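3-oxo-tetronate kinase (Haemophilus influenzae, PDB 1YZY) phosphorylates 3-oxo-tetronate to 3-oxo-tetronate 4-phosphate at the expense of ATP, as a member of the four-carbon acid sugar kinase family. Local coordinates at residues S13-S25 against G224-G237. Numbering follows the deposited sequence.
Sequences SDIASFLVENGLS and GAYMAARLSGGKKG
Phe18, Leu19 and Asn22 meet Ala225 and Ala228 where two near-parallel helices of the sugar-binding N-terminal domain pack, their axes 8.3 Å apart and crossing at -23°. Small residues make such closeness possible: Gly224 offers bare backbone to Ile15 CD1, and Ala228 CB receives Leu19 CD2 at 3.7 Å and also touches Asn22 CB. Leu24 completes the apolar patch, where CD2 lies against Ala228 and CD1 reaches Leu231 CB and Ser232 CB, while Phe18 brings CD1 obliquely to the methyl of Ala225.

Both helices end in Schellman motifs, with Gly23 and Gly233 adopting the positive phi that glycine tolerates best. Gly23 has a second reason to lack a side chain, since its CA faces CB of Ser232 and CB of Lys235. Ser232 OG, set between its backbone N and carbonyl carbon (chi1 74°) and so turned toward the other helix end, donates to Asn22 O at 2.7 Å from above the carbonyl plane.

Asn22, just past the helix end, is held by the last turn of that helix. Its CG lies beside the backbone N (chi1 -78°), which brings ND2 back to Phe18 O at 2.9 Å in a fairly straight bond lying close to the amide plane. OD1 is thereby left over Ala229 CB, alongside the Lys236 side chain. Farther out, Glu21 bends at chi2, and each carboxylate oxygen reaches Gly237 through a water, one of these links being weak. A third water donates to both Asn22 OD1 and Lys235 O, each at 2.7 Å.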
ATOM      1  N   SER A  13       0.548   1.023  -0.461  1.00 14.76           N
ATOM      2  CA  SER A  13      -0.824   0.832  -0.017  1.00 18.79           C
ATOM      3  C   SER A  13      -0.957   1.311   1.423  1.00 16.87           C
ATOM      4  O   SER A  13      -1.934   1.962   1.794  1.00 18.91           O
ATOM      5  CB  SER A  13      -1.198  -0.648  -0.070  1.00 14.44           C
ATOM      6  OG  SER A  13      -1.340  -1.113  -1.397  1.00 31.18           O
ATOM      7  N   ASP A  14       0.029   0.951   2.237  1.00 16.92           N
ATOM      8  CA  ASP A  14       0.051   1.313   3.649  1.00 18.94           C
ATOM      9  C   ASP A  14      -0.004   2.817   3.900  1.00 16.67           C
ATOM     10  O   ASP A  14      -0.901   3.298   4.602  1.00 19.16           O
ATOM     11  CB  ASP A  14       1.281   0.739   4.320  1.00 25.82           C
ATOM     12  CG  ASP A  14       1.203   0.776   5.828  1.00 35.95           C
ATOM     13  OD1 ASP A  14       0.425  -0.008   6.405  1.00 39.59           O
ATOM     14  OD2 ASP A  14       1.931   1.582   6.442  1.00 41.08           O
ATOM     15  N   ILE A  15       0.942   3.558   3.326  1.00 13.35           N
ATOM     16  CA  ILE A  15       0.978   4.998   3.521  1.00  9.31           C
ATOM     17  C   ILE A  15      -0.245   5.665   2.926  1.00 13.59           C
ATOM     18  O   ILE A  15      -0.756   6.634   3.493  1.00 17.95           O
ATOM     19  CB  ILE A  15       2.291   5.649   2.986  1.00 14.53           C
ATOM     20  CG1 ILE A  15       2.442   7.073   3.535  1.00  9.85           C
ATOM     21  CG2 ILE A  15       2.310   5.691   1.451  1.00 11.74           C
ATOM     22  CD1 ILE A  15       3.769   7.734   3.186  1.00 13.98           C
ATOM     23  N   ALA A  16      -0.728   5.135   1.799  1.00 15.84           N
ATOM     24  CA  ALA A  16      -1.904   5.686   1.120  1.00 18.19           C
ATOM     25  C   ALA A  16      -3.141   5.605   2.009  1.00 16.35           C
ATOM     26  O   ALA A  16      -3.973   6.515   2.001  1.00 12.35           O
ATOM     27  CB  ALA A  16      -2.144   4.969  -0.202  1.00 21.09           C
ATOM     28  N   SER A  17      -3.284   4.498   2.731  1.00 14.20           N
ATOM     29  CA  SER A  17      -4.397   4.336   3.660  1.00 20.23           C
ATOM     30  C   SER A  17      -4.222   5.345   4.794  1.00 21.23           C
ATOM     31  O   SER A  17      -5.192   5.933   5.268  1.00 19.74           O
ATOM     32  CB  SER A  17      -4.420   2.923   4.242  1.00 19.97           C
ATOM     33  OG  SER A  17      -5.373   2.105   3.577  1.00 40.00           O
ATOM     34  N   PHE A  18      -2.979   5.522   5.235  1.00 18.49           N
ATOM     35  CA  PHE A  18      -2.677   6.463   6.301  1.00 16.48           C
ATOM     36  C   PHE A  18      -3.028   7.888   5.920  1.00 15.94           C
ATOM     37  O   PHE A  18      -3.567   8.633   6.731  1.00 19.50           O
ATOM     38  CB  PHE A  18      -1.206   6.366   6.726  1.00 18.72           C
ATOM     39  CG  PHE A  18      -0.986   5.458   7.899  1.00 14.04           C
ATOM     40  CD1 PHE A  18      -1.660   5.681   9.096  1.00 12.81           C
ATOM     41  CD2 PHE A  18      -0.127   4.371   7.808  1.00 15.46           C
ATOM     42  CE1 PHE A  18      -1.487   4.837  10.187  1.00  9.62           C
ATOM     43  CE2 PHE A  18       0.059   3.510   8.898  1.00 20.03           C
ATOM     44  CZ  PHE A  18      -0.625   3.746  10.090  1.00 19.60           C
ATOM     45  N   LEU A  19      -2.725   8.270   4.688  1.00 16.38           N
ATOM     46  CA  LEU A  19      -3.032   9.612   4.229  1.00 14.71           C
ATOM     47  C   LEU A  19      -4.535   9.854   4.215  1.00 16.94           C
ATOM     48  O   LEU A  19      -4.991  10.949   4.541  1.00 20.33           O
ATOM     49  CB  LEU A  19      -2.439   9.852   2.839  1.00 21.02           C
ATOM     50  CG  LEU A  19      -0.912   9.742   2.753  1.00 22.17           C
ATOM     51  CD1 LEU A  19      -0.457   9.940   1.314  1.00 21.45           C
ATOM     52  CD2 LEU A  19      -0.251  10.770   3.666  1.00 20.49           C
ATOM     53  N   VAL A  20      -5.294   8.819   3.856  1.00 19.31           N
ATOM     54  CA  VAL A  20      -6.759   8.890   3.783  1.00 15.58           C
ATOM     55  C   VAL A  20      -7.409   8.876   5.172  1.00 17.68           C
ATOM     56  O   VAL A  20      -8.387   9.580   5.420  1.00 18.69           O
ATOM     57  CB  VAL A  20      -7.335   7.722   2.910  1.00 15.69           C
ATOM     58  CG1 VAL A  20      -8.861   7.632   3.041  1.00 13.45           C
ATOM     59  CG2 VAL A  20      -6.974   7.944   1.456  1.00 17.50           C
ATOM     60  N   GLU A  21      -6.904   8.015   6.045  1.00  9.93           N
ATOM     61  CA  GLU A  21      -7.401   7.904   7.403  1.00 13.40           C
ATOM     62  C   GLU A  21      -7.086   9.168   8.212  1.00 14.15           C
ATOM     63  O   GLU A  21      -7.494   9.298   9.370  1.00  9.84           O
ATOM     64  CB  GLU A  21      -6.799   6.667   8.076  1.00 18.17           C
ATOM     65  CG  GLU A  21      -7.359   5.358   7.536  1.00 28.11           C
ATOM     66  CD  GLU A  21      -8.880   5.291   7.636  1.00 31.52           C
ATOM     67  OE1 GLU A  21      -9.391   4.831   8.675  1.00 31.78           O
ATOM     68  OE2 GLU A  21      -9.565   5.701   6.680  1.00 26.29           O
ATOM     69  N   ASN A  22      -6.371  10.092   7.578  1.00 16.08           N
ATOM     70  CA  ASN A  22      -6.003  11.350   8.188  1.00 15.09           C
ATOM     71  C   ASN A  22      -6.481  12.544   7.368  1.00 18.09           C
ATOM     72  O   ASN A  22      -5.826  13.586   7.310  1.00 13.95           O
ATOM     73  CB  ASN A  22      -4.499  11.385   8.466  1.00 16.75           C
ATOM     74  CG  ASN A  22      -4.131  10.589   9.703  1.00 18.53           C
ATOM     75  OD1 ASN A  22      -4.374  11.029  10.831  1.00 18.00           O
ATOM     76  ND2 ASN A  22      -3.599   9.384   9.505  1.00 15.90           N
ATOM     77  N   GLY A  23      -7.610  12.343   6.689  1.00 19.79           N
ATOM     78  CA  GLY A  23      -8.258  13.383   5.900  1.00 23.02           C
ATOM     79  C   GLY A  23      -7.807  13.835   4.521  1.00 24.16           C
ATOM     80  O   GLY A  23      -8.359  14.810   3.991  1.00 23.09           O
ATOM     81  N   LEU A  24      -6.850  13.148   3.912  1.00 22.87           N
ATOM     82  CA  LEU A  24      -6.368  13.553   2.588  1.00 28.93           C
ATOM     83  C   LEU A  24      -6.914  12.724   1.410  1.00 23.01           C
ATOM     84  O   LEU A  24      -6.867  11.505   1.445  1.00 21.36           O
ATOM     85  CB  LEU A  24      -4.833  13.520   2.584  1.00 27.67           C
ATOM     86  CG  LEU A  24      -4.099  14.862   2.504  1.00 32.95           C
ATOM     87  CD1 LEU A  24      -4.658  15.879   3.488  1.00 22.04           C
ATOM     88  CD2 LEU A  24      -2.609  14.636   2.714  1.00 18.76           C
ATOM     89  N   SER A  25      -7.480  13.372   0.395  1.00 19.77           N
ATOM     90  CA  SER A  25      -7.966  12.610  -0.763  1.00 21.71           C
ATOM     91  C   SER A  25      -6.723  12.056  -1.473  1.00 19.57           C
ATOM     92  O   SER A  25      -5.821  12.812  -1.834  1.00 21.76           O
ATOM     93  CB  SER A  25      -8.846  13.465  -1.689  1.00 14.79           C
ATOM     94  OG  SER A  25      -8.213  14.649  -2.127  1.00 19.25           O
ATOM     95  N   GLY A 224       4.394  10.412   7.337  1.00 14.91           N
ATOM     96  CA  GLY A 224       3.414  10.736   6.316  1.00 14.28           C
ATOM     97  C   GLY A 224       2.029  10.891   6.894  1.00 16.17           C
ATOM     98  O   GLY A 224       1.271  11.748   6.444  1.00 15.41           O
ATOM     99  N   ALA A 225       1.697  10.025   7.854  1.00 14.61           N
ATOM    100  CA  ALA A 225       0.405  10.038   8.543  1.00 15.11           C
ATOM    101  C   ALA A 225       0.182  11.352   9.289  1.00 17.06           C
ATOM    102  O   ALA A 225      -0.896  11.952   9.215  1.00 16.30           O
ATOM    103  CB  ALA A 225       0.332   8.887   9.514  1.00 14.79           C
ATOM    104  N   TYR A 226       1.198  11.783  10.033  1.00 18.35           N
ATOM    105  CA  TYR A 226       1.100  13.020  10.787  1.00 15.80           C
ATOM    106  C   TYR A 226       1.131  14.249   9.912  1.00 15.01           C
ATOM    107  O   TYR A 226       0.630  15.307  10.309  1.00 15.73           O
ATOM    108  CB  TYR A 226       2.140  13.063  11.904  1.00 15.76           C
ATOM    109  CG  TYR A 226       1.664  12.268  13.094  1.00 19.00           C
ATOM    110  CD1 TYR A 226       2.021  10.935  13.254  1.00 18.30           C
ATOM    111  CD2 TYR A 226       0.762  12.819  13.998  1.00 14.37           C
ATOM    112  CE1 TYR A 226       1.483  10.163  14.284  1.00 18.44           C
ATOM    113  CE2 TYR A 226       0.214  12.055  15.024  1.00 15.47           C
ATOM    114  CZ  TYR A 226       0.577  10.732  15.161  1.00 15.92           C
ATOM    115  OH  TYR A 226       0.025   9.976  16.176  1.00 21.04           O
ATOM    116  N   MET A 227       1.721  14.117   8.726  1.00 14.88           N
ATOM    117  CA  MET A 227       1.757  15.218   7.765  1.00 18.11           C
ATOM    118  C   MET A 227       0.360  15.389   7.162  1.00 19.52           C
ATOM    119  O   MET A 227      -0.053  16.495   6.824  1.00 24.02           O
ATOM    120  CB  MET A 227       2.773  14.936   6.660  1.00 21.68           C
ATOM    121  CG  MET A 227       4.203  14.903   7.146  1.00 22.07           C
ATOM    122  SD  MET A 227       5.345  14.706   5.788  1.00 18.78           S
ATOM    123  CE  MET A 227       5.356  16.363   5.140  1.00 17.94           C
ATOM    124  N   ALA A 228      -0.332  14.273   6.968  1.00 18.55           N
ATOM    125  CA  ALA A 228      -1.694  14.283   6.447  1.00 19.07           C
ATOM    126  C   ALA A 228      -2.612  14.896   7.514  1.00 21.70           C
ATOM    127  O   ALA A 228      -3.429  15.760   7.215  1.00 19.61           O
ATOM    128  CB  ALA A 228      -2.136  12.861   6.134  1.00 17.33           C
ATOM    129  N   ALA A 229      -2.455  14.449   8.760  1.00 20.87           N
ATOM    130  CA  ALA A 229      -3.260  14.962   9.868  1.00 25.58           C
ATOM    131  C   ALA A 229      -3.076  16.465  10.047  1.00 21.16           C
ATOM    132  O   ALA A 229      -4.019  17.162  10.414  1.00 24.33           O
ATOM    133  CB  ALA A 229      -2.932  14.224  11.174  1.00 22.24           C
ATOM    134  N   ARG A 230      -1.863  16.969   9.837  1.00 22.98           N
ATOM    135  CA  ARG A 230      -1.637  18.407   9.984  1.00 27.02           C
ATOM    136  C   ARG A 230      -2.302  19.156   8.831  1.00 23.60           C
ATOM    137  O   ARG A 230      -3.010  20.141   9.047  1.00 30.57           O
ATOM    138  CB  ARG A 230      -0.139  18.745  10.027  1.00 25.44           C
ATOM    139  CG  ARG A 230       0.144  20.169  10.525  1.00 25.09           C
ATOM    140  CD  ARG A 230       1.596  20.597  10.331  1.00 24.55           C
ATOM    141  NE  ARG A 230       1.897  20.843   8.926  1.00 36.83           N
ATOM    142  CZ  ARG A 230       1.797  22.026   8.328  1.00 36.67           C
ATOM    143  NH1 ARG A 230       1.413  23.100   9.006  1.00 38.48           N
ATOM    144  NH2 ARG A 230       2.042  22.125   7.030  1.00 43.83           N
ATOM    145  N   LEU A 231      -2.047  18.690   7.609  1.00 24.84           N
ATOM    146  CA  LEU A 231      -2.599  19.287   6.394  1.00 22.94           C
ATOM    147  C   LEU A 231      -4.120  19.286   6.358  1.00 25.22           C
ATOM    148  O   LEU A 231      -4.727  20.190   5.777  1.00 25.66           O
ATOM    149  CB  LEU A 231      -2.063  18.565   5.151  1.00 25.55           C
ATOM    150  CG  LEU A 231      -0.577  18.742   4.843  1.00 21.73           C
ATOM    151  CD1 LEU A 231      -0.138  17.794   3.743  1.00 27.97           C
ATOM    152  CD2 LEU A 231      -0.318  20.181   4.446  1.00 26.32           C
ATOM    153  N   SER A 232      -4.729  18.258   6.937  1.00 19.25           N
ATOM    154  CA  SER A 232      -6.183  18.146   6.961  1.00 23.02           C
ATOM    155  C   SER A 232      -6.820  18.847   8.155  1.00 22.76           C
ATOM    156  O   SER A 232      -8.009  19.179   8.116  1.00 25.75           O
ATOM    157  CB  SER A 232      -6.602  16.676   6.952  1.00 23.84           C
ATOM    158  OG  SER A 232      -6.365  16.058   8.204  1.00 30.36           O
ATOM    159  N   GLY A 233      -6.019  19.120   9.187  1.00 23.42           N
ATOM    160  CA  GLY A 233      -6.529  19.763  10.387  1.00 18.98           C
ATOM    161  C   GLY A 233      -7.181  18.761  11.332  1.00 23.33           C
ATOM    162  O   GLY A 233      -8.198  19.063  11.963  1.00 21.27           O
ATOM    163  N   GLY A 234      -6.590  17.570  11.425  1.00 15.12           N
ATOM    164  CA  GLY A 234      -7.099  16.517  12.290  1.00 22.01           C
ATOM    165  C   GLY A 234      -8.227  15.662  11.734  1.00 23.00           C
ATOM    166  O   GLY A 234      -8.720  14.767  12.420  1.00 19.97           O
ATOM    167  N   LYS A 235      -8.644  15.940  10.505  1.00 22.85           N
ATOM    168  CA  LYS A 235      -9.725  15.201   9.863  1.00 22.17           C
ATOM    169  C   LYS A 235      -9.400  13.717   9.768  1.00 21.79           C
ATOM    170  O   LYS A 235      -8.238  13.330   9.712  1.00 23.00           O
ATOM    171  CB  LYS A 235      -9.988  15.775   8.469  1.00 27.14           C
ATOM    172  CG  LYS A 235     -11.195  15.186   7.748  1.00 39.07           C
ATOM    173  CD  LYS A 235     -12.506  15.625   8.390  1.00 48.71           C
ATOM    174  CE  LYS A 235     -13.676  14.769   7.912  1.00 49.36           C
ATOM    175  NZ  LYS A 235     -13.574  13.351   8.383  1.00 51.67           N
ATOM    176  N   LYS A 236     -10.429  12.883   9.819  1.00 21.68           N
ATOM    177  CA  LYS A 236     -10.233  11.441   9.713  1.00 26.90           C
ATOM    178  C   LYS A 236     -10.866  10.888   8.431  1.00 27.54           C
ATOM    179  O   LYS A 236     -11.371  11.650   7.596  1.00 32.44           O
ATOM    180  CB  LYS A 236     -10.794  10.736  10.949  1.00 32.91           C
ATOM    181  CG  LYS A 236     -10.015  11.023  12.225  1.00 38.30           C
ATOM    182  CD  LYS A 236      -8.636  10.389  12.189  1.00 41.40           C
ATOM    183  CE  LYS A 236      -7.871  10.647  13.475  1.00 55.72           C
ATOM    184  NZ  LYS A 236      -6.615   9.842  13.544  1.00 56.31           N
ATOM    185  N   GLY A 237     -10.822   9.567   8.266  1.00 23.72           N
ATOM    186  CA  GLY A 237     -11.382   8.956   7.071  1.00 28.15           C
ATOM    187  C   GLY A 237     -12.864   8.627   7.139  1.00 28.58           C
ATOM    188  O   GLY A 237     -13.337   7.759   6.402  1.00 27.95           O
TER
HETATM  189  O   HOH W   1     -12.122   5.012   6.566  1.00 21.94           O
HETATM  190  O   HOH W   2     -11.276   6.798  10.003  1.00 34.48           O
HETATM  191  O   HOH W   3      -5.955  13.196  11.205  1.00 23.94           O